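Local coordinates for protein ribokinase, putative (Burkholderia thailandensis, PDB 3B1N) that probably acts as a nucleoside kinase of the PfkB (ribokinase) family, passing phosphate from a nucleotide such as ATP to a nucleoside, at residues Y188-D193 with A254-L259; I218-R221 with G225-I228; F163-G168 with R180-L185. All coordinates share one frame; numbering follows the deposited sequence. Where two conformers were deposited one is given.

Interaction 1: residues Y188-D193 with A254-L259; sequences YIAVND and AFRGGL. With ADP (adenosine-5'-diphosphate), chain G.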
loop_
_atom_site.group_PDB
_atom_site.type_symbol
_atom_site.label_atom_id
_atom_site.label_comp_id
_atom_site.label_asym_id
_atom_site.label_seq_id
_atom_site.Cartn_x
_atom_site.Cartn_y
_atom_site.Cartn_z
ATOM N N TYR B 188 26.861 -15.561 -3.256
ATOM C CA TYR B 188 26.808 -14.179 -2.807
ATOM C C TYR B 188 25.420 -13.921 -2.215
ATOM O O TYR B 188 24.479 -14.643 -2.558
ATOM C CB TYR B 188 27.048 -13.177 -3.975
ATOM C CG TYR B 188 28.020 -13.636 -5.050
ATOM C CD1 TYR B 188 27.585 -14.340 -6.160
ATOM C CD2 TYR B 188 29.397 -13.368 -4.929
ATOM C CE1 TYR B 188 28.458 -14.733 -7.146
ATOM C CE2 TYR B 188 30.288 -13.796 -5.905
ATOM C CZ TYR B 188 29.800 -14.459 -7.009
ATOM O OH TYR B 188 30.662 -14.876 -8.017
ATOM N N ILE B 189 25.307 -12.922 -1.350
ATOM C CA ILE B 189 23.968 -12.480 -0.919
ATOM C C ILE B 189 23.849 -10.982 -1.196
ATOM O O ILE B 189 24.773 -10.205 -0.957
ATOM C CB ILE B 189 23.639 -12.915 0.562
ATOM C CG1 ILE B 189 22.220 -12.522 0.986
ATOM C CG2 ILE B 189 24.693 -12.414 1.578
ATOM C CD1 ILE B 189 21.834 -13.077 2.343
ATOM N N ALA B 190 22.705 -10.583 -1.760
ATOM C CA ALA B 190 22.475 -9.160 -1.999
ATOM C C ALA B 190 21.183 -8.800 -1.315
ATOM O O ALA B 190 20.179 -9.490 -1.491
ATOM C CB ALA B 190 22.387 -8.880 -3.470
ATOM N N VAL B 191 21.209 -7.754 -0.499
ATOM C CA VAL B 191 19.985 -7.360 0.257
ATOM C C VAL B 191 20.025 -5.884 0.462
ATOM O O VAL B 191 21.108 -5.291 0.392
ATOM C CB VAL B 191 19.877 -8.075 1.652
ATOM C CG1 VAL B 191 19.332 -9.502 1.509
ATOM C CG2 VAL B 191 21.173 -8.057 2.431
ATOM N N ASN B 192 18.855 -5.245 0.683
ATOM C CA ASN B 192 18.935 -3.888 1.212
ATOM C C ASN B 192 19.132 -3.908 2.720
ATOM O O ASN B 192 19.134 -4.980 3.323
ATOM C CB ASN B 192 17.797 -2.969 0.778
ATOM C CG ASN B 192 16.476 -3.265 1.441
ATOM O OD1 ASN B 192 16.396 -3.674 2.575
ATOM N ND2 ASN B 192 15.408 -2.995 0.702
ATOM N N ASP B 193 19.391 -2.756 3.324
ATOM C CA ASP B 193 19.755 -2.802 4.731
ATOM C C ASP B 193 18.641 -3.258 5.679
ATOM O O ASP B 193 18.896 -3.873 6.705
ATOM C CB ASP B 193 20.412 -1.515 5.199
ATOM C CG ASP B 193 19.461 -0.401 5.349
ATOM O OD1 ASP B 193 18.706 -0.082 4.404
ATOM O OD2 ASP B 193 19.529 0.197 6.439
ATOM N N ALA B 254 17.620 -3.167 -10.499
ATOM C CA ALA B 254 18.506 -2.564 -11.508
ATOM C C ALA B 254 19.955 -2.759 -11.037
ATOM O O ALA B 254 20.850 -3.120 -11.830
ATOM C CB ALA B 254 18.176 -1.080 -11.711
ATOM N N PHE B 255 20.202 -2.465 -9.767
ATOM C CA PHE B 255 21.517 -2.673 -9.130
ATOM C C PHE B 255 21.976 -4.109 -9.319
ATOM O O PHE B 255 23.111 -4.370 -9.729
ATOM C CB PHE B 255 21.385 -2.262 -7.636
ATOM C CG PHE B 255 22.665 -2.349 -6.846
ATOM C CD1 PHE B 255 23.396 -1.190 -6.506
ATOM C CD2 PHE B 255 23.109 -3.584 -6.377
ATOM C CE1 PHE B 255 24.593 -1.329 -5.725
ATOM C CE2 PHE B 255 24.256 -3.698 -5.605
ATOM C CZ PHE B 255 25.007 -2.567 -5.303
ATOM N N ARG B 256 21.105 -5.062 -9.033
ATOM C CA ARG B 256 21.512 -6.485 -9.179
ATOM C C ARG B 256 21.849 -6.829 -10.630
ATOM O O ARG B 256 22.810 -7.599 -10.844
ATOM C CB ARG B 256 20.379 -7.385 -8.645
ATOM C CG ARG B 256 20.414 -7.425 -7.129
ATOM C CD ARG B 256 19.027 -7.755 -6.606
ATOM N NE ARG B 256 18.961 -7.790 -5.154
ATOM C CZ ARG B 256 19.109 -6.726 -4.348
ATOM N NH1 ARG B 256 19.448 -5.535 -4.811
ATOM N NH2 ARG B 256 18.986 -6.880 -3.061
ATOM N N GLY B 257 21.134 -6.302 -11.615
ATOM C CA GLY B 257 21.512 -6.477 -13.044
ATOM C C GLY B 257 22.936 -6.000 -13.286
ATOM O O GLY B 257 23.744 -6.717 -13.938
ATOM N N GLY B 258 23.281 -4.823 -12.767
ATOM C CA GLY B 258 24.646 -4.311 -12.995
ATOM C C GLY B 258 25.675 -5.155 -12.284
ATOM O O GLY B 258 26.781 -5.395 -12.828
ATOM N N LEU B 259 25.371 -5.571 -11.073
ATOM C CA LEU B 259 26.295 -6.439 -10.339
ATOM C C LEU B 259 26.536 -7.734 -11.101
ATOM O O LEU B 259 27.704 -8.148 -11.235
ATOM C CB LEU B 259 25.750 -6.721 -8.959
ATOM C CG LEU B 259 26.846 -7.055 -7.972
ATOM C CD1 LEU B 259 27.571 -5.769 -7.571
ATOM C CD2 LEU B 259 26.221 -7.718 -6.743
HETATM P PB ADP G . 15.788 -1.741 -2.948
HETATM O O1B ADP G . 15.144 -1.468 -1.596
HETATM O O2B ADP G . 16.184 -3.183 -3.033
HETATM O O3B ADP G . 15.141 -1.289 -4.209
HETATM P PA ADP G . 17.797 0.428 -2.444
HETATM O O1A ADP G . 16.670 1.412 -2.100
HETATM O O2A ADP G . 18.848 0.124 -1.421
HETATM O O3A ADP G . 17.270 -0.999 -2.872
HETATM O "O5'" ADP G . 18.371 1.057 -3.756
HETATM C "C5'" ADP G . 19.333 0.268 -4.466
HETATM C "C4'" ADP G . 20.421 1.102 -5.126
HETATM O "O4'" ADP G . 19.815 2.008 -6.072
HETATM C "C3'" ADP G . 21.213 2.000 -4.145
HETATM O "O3'" ADP G . 22.259 1.265 -3.491
HETATM C "C2'" ADP G . 21.626 3.121 -5.065
HETATM O "O2'" ADP G . 22.812 2.744 -5.796
HETATM C "C1'" ADP G . 20.487 3.261 -6.036
HETATM N N9 ADP G . 19.521 4.266 -5.511
HETATM C C8 ADP G . 18.415 4.082 -4.720
HETATM N N7 ADP G . 17.842 5.295 -4.427
HETATM C C5 ADP G . 18.618 6.228 -4.956
HETATM C C6 ADP G . 18.609 7.690 -4.981
HETATM N N6 ADP G . 17.595 8.331 -4.335
HETATM N N1 ADP G . 19.572 8.318 -5.629
HETATM C C2 ADP G . 20.573 7.665 -6.266
HETATM N N3 ADP G . 20.627 6.327 -6.299
HETATM C C4 ADP G . 19.725 5.582 -5.661
#
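In the nucleotide site of the ribokinase-like fold of this PfkB-family enzyme, R256 of helix 251-264 reaches across to A190 and V191 of strand 188-192. The two axes run nearly antiparallel, 155° apart and 10.3 Å at their closest, so the long, extended arginine spans most of the gap. The A190 methyl sits over one guanidinium face, 4.0 Å from R256 NE and offset toward the rim. V191 CA lies at the guanidinium edge, 3.5 Å from R256 NH2. R256 NH2 is also 3.3 Å from A190 O. R256 NH1 donates to G252 O in the first turn of the same helix, and R256 NE forms a salt bridge with D166 OD1; these two bonds fix the guanidinium above the A190 methyl. Any effect on the beta-phosphate would be long-range and electrostatic at most, as R256 NH1 is 4.4 Å from ADP O2B. At the strand end, N192 ND2 donates to ADP O1B (2.8 Å, N-H...O angle 152°). N192 OD1 caps the helix that follows, and E195 OE1 accepts from N192 N. N192 and E195 match the NXXE signature of ribokinase-like enzymes. Helix 251-264 starts in their GXGD motif, G250 to D253.

Interaction 2: residues I218-R221 with G225-I228; sequences IITR and GATI. With ADP (adenosine-5'-diphosphate), chain G.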
loop_
_atom_site.group_PDB
_atom_site.type_symbol
_atom_site.label_atom_id
_atom_site.label_comp_id
_atom_site.label_asym_id
_atom_site.label_seq_id
_atom_site.Cartn_x
_atom_site.Cartn_y
_atom_site.Cartn_z
ATOM N N ILE B 218 26.485 -8.166 -0.023
ATOM C CA ILE B 218 26.231 -6.870 -0.634
ATOM C C ILE B 218 24.975 -6.309 0.012
ATOM O O ILE B 218 23.936 -6.999 0.032
ATOM C CB ILE B 218 26.006 -7.018 -2.154
ATOM C CG1 ILE B 218 27.240 -7.635 -2.859
ATOM C CG2 ILE B 218 25.654 -5.700 -2.766
ATOM C CD1 ILE B 218 27.000 -9.028 -3.347
ATOM N N ILE B 219 25.110 -5.106 0.569
ATOM C CA ILE B 219 23.996 -4.432 1.278
ATOM C C ILE B 219 23.795 -3.055 0.676
ATOM O O ILE B 219 24.716 -2.213 0.698
ATOM C CB ILE B 219 24.215 -4.372 2.814
ATOM C CG1 ILE B 219 24.439 -5.771 3.374
ATOM C CG2 ILE B 219 23.009 -3.568 3.429
ATOM C CD1 ILE B 219 25.016 -5.779 4.821
ATOM N N THR B 220 22.602 -2.839 0.116
ATOM C CA THR B 220 22.317 -1.548 -0.513
ATOM C C THR B 220 21.648 -0.663 0.531
ATOM O O THR B 220 20.898 -1.165 1.406
ATOM C CB THR B 220 21.443 -1.707 -1.764
ATOM O OG1 THR B 220 20.134 -2.161 -1.389
ATOM C CG2 THR B 220 22.073 -2.751 -2.694
ATOM N N ARG B 221 21.938 0.635 0.415
ATOM C CA ARG B 221 21.534 1.644 1.386
ATOM C C ARG B 221 20.860 2.830 0.697
ATOM O O ARG B 221 21.064 4.002 1.049
ATOM C CB ARG B 221 22.772 2.052 2.224
ATOM C CG ARG B 221 23.561 0.859 2.750
ATOM C CD ARG B 221 24.735 1.238 3.641
ATOM N NE ARG B 221 25.603 0.093 3.945
ATOM C CZ ARG B 221 25.488 -0.714 5.012
ATOM N NH1 ARG B 221 24.514 -0.528 5.915
ATOM N NH2 ARG B 221 26.347 -1.723 5.185
ATOM N N GLY B 225 24.100 4.746 -1.211
ATOM C CA GLY B 225 25.021 3.824 -1.930
ATOM C C GLY B 225 24.920 2.407 -1.432
ATOM O O GLY B 225 23.801 1.885 -1.246
ATOM N N ALA B 226 26.058 1.718 -1.294
ATOM C CA ALA B 226 26.021 0.310 -0.886
ATOM C C ALA B 226 27.354 -0.105 -0.321
ATOM O O ALA B 226 28.338 0.619 -0.533
ATOM C CB ALA B 226 25.702 -0.586 -2.134
ATOM N N THR B 227 27.388 -1.266 0.342
ATOM C CA THR B 227 28.674 -1.883 0.750
ATOM C C THR B 227 28.805 -3.267 0.179
ATOM O O THR B 227 27.821 -4.005 0.090
ATOM C CB THR B 227 28.804 -1.935 2.268
ATOM O OG1 THR B 227 27.673 -2.583 2.806
ATOM C CG2 THR B 227 28.886 -0.547 2.848
ATOM N N ILE B 228 30.028 -3.632 -0.199
ATOM C CA ILE B 228 30.300 -4.994 -0.629
ATOM C C ILE B 228 31.403 -5.550 0.255
ATOM O O ILE B 228 32.589 -5.148 0.140
ATOM C CB ILE B 228 30.754 -5.020 -2.071
ATOM C CG1 ILE B 228 29.630 -4.434 -2.960
ATOM C CG2 ILE B 228 31.110 -6.468 -2.512
ATOM C CD1 ILE B 228 29.946 -4.432 -4.493
HETATM P PB ADP G . 15.788 -1.741 -2.948
HETATM O O1B ADP G . 15.144 -1.468 -1.596
HETATM O O2B ADP G . 16.184 -3.183 -3.033
HETATM O O3B ADP G . 15.141 -1.289 -4.209
HETATM P PA ADP G . 17.797 0.428 -2.444
HETATM O O1A ADP G . 16.670 1.412 -2.100
HETATM O O2A ADP G . 18.848 0.124 -1.421
HETATM O O3A ADP G . 17.270 -0.999 -2.872
HETATM O "O5'" ADP G . 18.371 1.057 -3.756
HETATM C "C5'" ADP G . 19.333 0.268 -4.466
HETATM C "C4'" ADP G . 20.421 1.102 -5.126
HETATM O "O4'" ADP G . 19.815 2.008 -6.072
HETATM C "C3'" ADP G . 21.213 2.000 -4.145
HETATM O "O3'" ADP G . 22.259 1.265 -3.491
HETATM C "C2'" ADP G . 21.626 3.121 -5.065
HETATM O "O2'" ADP G . 22.812 2.744 -5.796
HETATM C "C1'" ADP G . 20.487 3.261 -6.036
HETATM N N9 ADP G . 19.521 4.266 -5.511
HETATM C C8 ADP G . 18.415 4.082 -4.720
HETATM N N7 ADP G . 17.842 5.295 -4.427
HETATM C C5 ADP G . 18.618 6.228 -4.956
HETATM C C6 ADP G . 18.609 7.690 -4.981
HETATM N N6 ADP G . 17.595 8.331 -4.335
HETATM N N1 ADP G . 19.572 8.318 -5.629
HETATM C C2 ADP G . 20.573 7.665 -6.266
HETATM N N3 ADP G . 20.627 6.327 -6.299
HETATM C C4 ADP G . 19.725 5.582 -5.661
#
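R221 N donates to G225 O at 2.8 Å and closes the turn of the hairpin formed by strands 216-220 and 226-230. The same carbonyl oxygen accepts from ADP O3', also at 2.8 Å, so one atom serves both the turn and the ribose. At the end of strand 216-220, T220 OG1 donates to ADP O2A at 2.6 Å. Its chi1 of 67° sets OG1 between the backbone N and the carbonyl carbon, which turns the hydroxyl to the alpha-phosphate. Deeper in the hairpin, I219 and T227 form an antiparallel hydrogen-bonded pair. I219 N gives to T227 O at 3.0 Å, and T227 N returns a bond of 2.9 Å to I219 O. In the R221 conformer given, one of two modelled, NH2 donates to T227 OG1 at 2.9 Å, tilted 20° from the guanidinium plane. I219 CG2 lies over the centre of that guanidinium's face. The face with I218, A226 and I228 is mainly apolar, though T220 also lies on it. There I218 and I228 lie side by side, CG1 to CG1 at 4.0 Å, and A226 CB packs on T220. F255 of helix 251-264 touches I218, T220 and A226 on this side. The chemistry implies that the R221 N bond fixes G225 O where it can receive the ribose hydroxyl, while T220 OG1 is placed by its torsion and by a strand bonded to V191 on its other side.

Interaction 3: residues F163-G168 with R180-L185; sequences FIFDPG and RRSIEL. With NA (sodium ion), chain H.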
loop_
_atom_site.group_PDB
_atom_site.type_symbol
_atom_site.label_atom_id
_atom_site.label_comp_id
_atom_site.label_asym_id
_atom_site.label_seq_id
_atom_site.Cartn_x
_atom_site.Cartn_y
_atom_site.Cartn_z
ATOM N N PHE B 163 25.857 -18.320 -7.684
ATOM C CA PHE B 163 24.601 -17.559 -7.730
ATOM C C PHE B 163 24.522 -16.591 -6.581
ATOM O O PHE B 163 25.010 -16.835 -5.462
ATOM C CB PHE B 163 23.351 -18.491 -7.780
ATOM C CG PHE B 163 23.100 -19.280 -6.506
ATOM C CD1 PHE B 163 22.163 -18.856 -5.563
ATOM C CD2 PHE B 163 23.781 -20.466 -6.263
ATOM C CE1 PHE B 163 21.909 -19.579 -4.393
ATOM C CE2 PHE B 163 23.530 -21.223 -5.107
ATOM C CZ PHE B 163 22.600 -20.802 -4.166
ATOM N N ILE B 164 23.892 -15.442 -6.870
ATOM C CA ILE B 164 23.486 -14.508 -5.819
ATOM C C ILE B 164 22.157 -14.977 -5.221
ATOM O O ILE B 164 21.253 -15.317 -5.976
ATOM C CB ILE B 164 23.243 -13.102 -6.443
ATOM C CG1 ILE B 164 24.504 -12.557 -7.148
ATOM C CG2 ILE B 164 22.806 -12.114 -5.300
ATOM C CD1 ILE B 164 24.316 -11.144 -7.749
ATOM N N PHE B 165 22.080 -14.969 -3.905
ATOM C CA PHE B 165 20.819 -15.210 -3.177
ATOM C C PHE B 165 20.275 -13.862 -2.705
ATOM O O PHE B 165 20.943 -13.136 -1.969
ATOM C CB PHE B 165 21.082 -16.148 -2.012
ATOM C CG PHE B 165 19.865 -16.455 -1.174
ATOM C CD1 PHE B 165 18.688 -16.907 -1.763
ATOM C CD2 PHE B 165 19.936 -16.340 0.199
ATOM C CE1 PHE B 165 17.566 -17.215 -0.958
ATOM C CE2 PHE B 165 18.822 -16.603 0.997
ATOM C CZ PHE B 165 17.649 -17.045 0.398
ATOM N N ASP B 166 19.055 -13.536 -3.144
ATOM C CA ASP B 166 18.402 -12.289 -2.913
ATOM C C ASP B 166 17.007 -12.631 -2.251
ATOM O O ASP B 166 16.029 -12.603 -3.035
ATOM C CB ASP B 166 18.332 -11.752 -4.372
ATOM C CG ASP B 166 17.502 -10.515 -4.567
ATOM O OD1 ASP B 166 17.346 -9.730 -3.621
ATOM O OD2 ASP B 166 17.005 -10.338 -5.736
ATOM N N PRO B 167 16.912 -12.946 -0.928
ATOM C CA PRO B 167 15.619 -13.372 -0.362
ATOM C C PRO B 167 14.574 -12.249 -0.461
ATOM O O PRO B 167 13.392 -12.519 -0.783
ATOM C CB PRO B 167 15.970 -13.818 1.059
ATOM C CG PRO B 167 17.299 -13.138 1.401
ATOM C CD PRO B 167 18.001 -13.013 0.081
ATOM N N GLY B 168 15.040 -11.013 -0.293
ATOM C CA GLY B 168 14.222 -9.819 -0.577
ATOM C C GLY B 168 12.852 -9.892 0.095
ATOM O O GLY B 168 12.706 -10.259 1.246
ATOM N N ARG B 180 19.289 -19.958 6.987
ATOM C CA ARG B 180 20.692 -20.342 7.183
ATOM C C ARG B 180 21.192 -21.310 6.106
ATOM O O ARG B 180 22.280 -21.118 5.554
ATOM C CB ARG B 180 20.887 -20.972 8.569
ATOM C CG ARG B 180 20.880 -19.980 9.727
ATOM C CD ARG B 180 21.309 -20.675 11.046
ATOM N NE ARG B 180 20.332 -21.702 11.443
ATOM C CZ ARG B 180 19.244 -21.462 12.170
ATOM N NH1 ARG B 180 18.416 -22.465 12.452
ATOM N NH2 ARG B 180 18.954 -20.228 12.580
ATOM N N ARG B 181 20.394 -22.324 5.775
ATOM C CA ARG B 181 20.792 -23.276 4.725
ATOM C C ARG B 181 21.011 -22.579 3.379
ATOM O O ARG B 181 22.008 -22.824 2.687
ATOM C CB ARG B 181 19.791 -24.423 4.616
ATOM C CG ARG B 181 19.940 -25.305 3.385
ATOM C CD ARG B 181 21.227 -26.107 3.431
ATOM N NE ARG B 181 21.193 -27.112 2.377
ATOM C CZ ARG B 181 22.180 -27.959 2.115
ATOM N NH1 ARG B 181 23.288 -27.944 2.843
ATOM N NH2 ARG B 181 22.053 -28.811 1.117
ATOM N N SER B 182 20.087 -21.687 3.028
ATOM C CA SER B 182 20.179 -20.987 1.734
ATOM C C SER B 182 21.445 -20.157 1.615
ATOM O O SER B 182 22.075 -20.134 0.547
ATOM C CB SER B 182 18.916 -20.137 1.527
ATOM O OG SER B 182 17.788 -20.976 1.451
ATOM N N ILE B 183 21.810 -19.481 2.702
ATOM C CA ILE B 183 23.016 -18.674 2.772
ATOM C C ILE B 183 24.271 -19.549 2.717
ATOM O O ILE B 183 25.242 -19.182 2.018
ATOM C CB ILE B 183 23.014 -17.814 4.042
ATOM C CG1 ILE B 183 21.907 -16.747 3.941
ATOM C CG2 ILE B 183 24.372 -17.167 4.281
ATOM C CD1 ILE B 183 21.527 -16.114 5.296
ATOM N N GLU B 184 24.256 -20.694 3.422
ATOM C CA GLU B 184 25.358 -21.663 3.275
ATOM C C GLU B 184 25.606 -22.047 1.793
ATOM O O GLU B 184 26.727 -21.976 1.291
ATOM C CB GLU B 184 25.133 -22.917 4.157
ATOM C CG GLU B 184 25.407 -22.676 5.670
ATOM C CD GLU B 184 24.645 -23.639 6.574
ATOM O OE1 GLU B 184 24.688 -23.469 7.833
ATOM O OE2 GLU B 184 23.989 -24.573 6.026
ATOM N N LEU B 185 24.548 -22.351 1.058
ATOM C CA LEU B 185 24.637 -22.725 -0.343
ATOM C C LEU B 185 25.022 -21.571 -1.283
ATOM O O LEU B 185 25.662 -21.788 -2.307
ATOM C CB LEU B 185 23.299 -23.301 -0.817
ATOM C CG LEU B 185 22.791 -24.584 -0.125
ATOM C CD1 LEU B 185 21.408 -24.902 -0.651
ATOM C CD2 LEU B 185 23.757 -25.790 -0.295
HETATM NA NA NA H . 27.385 -19.721 0.973
HETATM O O HOH W 1 29.472 -20.652 0.035
#
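The F165 ring is covered on both faces. S182 CB of helix 176-185 lies over one of them, 3.9 Å from the ring centroid and 29° off the normal, a CH-pi contact. Its nearest ring atom is CZ, at 3.5 Å. P167 CD sits over the opposite face, offset toward the rim. At the ring edge, I183 CG1 meets F165 CD2 at 4.2 Å. F165 CG is anti to the backbone N, which carries the ring out from the strand to the helix. The S182 hydroxyl does not bind the ring. It is engaged with T178 O, one turn back in its own helix.

The F163 ring packs against L185 at the C-terminal end of the helix. It meets L185 O obliquely, with CE2 at 3.6 Å, and its CZ is 4.2 Å from L185 CB. The chi1 of 68° swings this ring toward the helix, although the CB bond does not point there. The L185 CD2 methyl covers the guanidinium face of R181, which pairs with E154.

Two carbonyls of the last turn bind a sodium ion. I183 O and E184 O each lie 2.4 Å from it, and a water lies at 2.5 Å. A186 O and R213 O complete the site. Oxygens at a helix C-terminus suit a cation, because the final turn has carbonyls left over from the helical bonding.

Strand 163-165, helix 176-185 and strand 188-192 make a beta-alpha-beta unit. The helix packs antiparallel on the strand, at 154°. Helix 146-158 flanks it, touching both F163 and L185.

All three contacts build on one mixed sheet, in which strands 163-165, 188-192 and 216-220 are successive neighbours. Interactions 1 and 2 have centres 8 Å apart. I189 O and I218 N at 2.8 Å, with V191 N and I218 O at 2.9 Å, probably hydrogen-bond their strands. Both reach ADP, through the beta-phosphate in interaction 1 and the alpha-phosphate and ribose in interaction 2. The side chains of R256 and T220 lie about 8 and 10 Å from the bound mizoribine. Interaction 3 lies 12 Å from interaction 1, centre to centre. Y188 O is 2.8 Å from F165 N, and the R256 NE to D166 OD1 salt bridge (3.0 Å) joins the two. Interactions 2 and 3 do not touch.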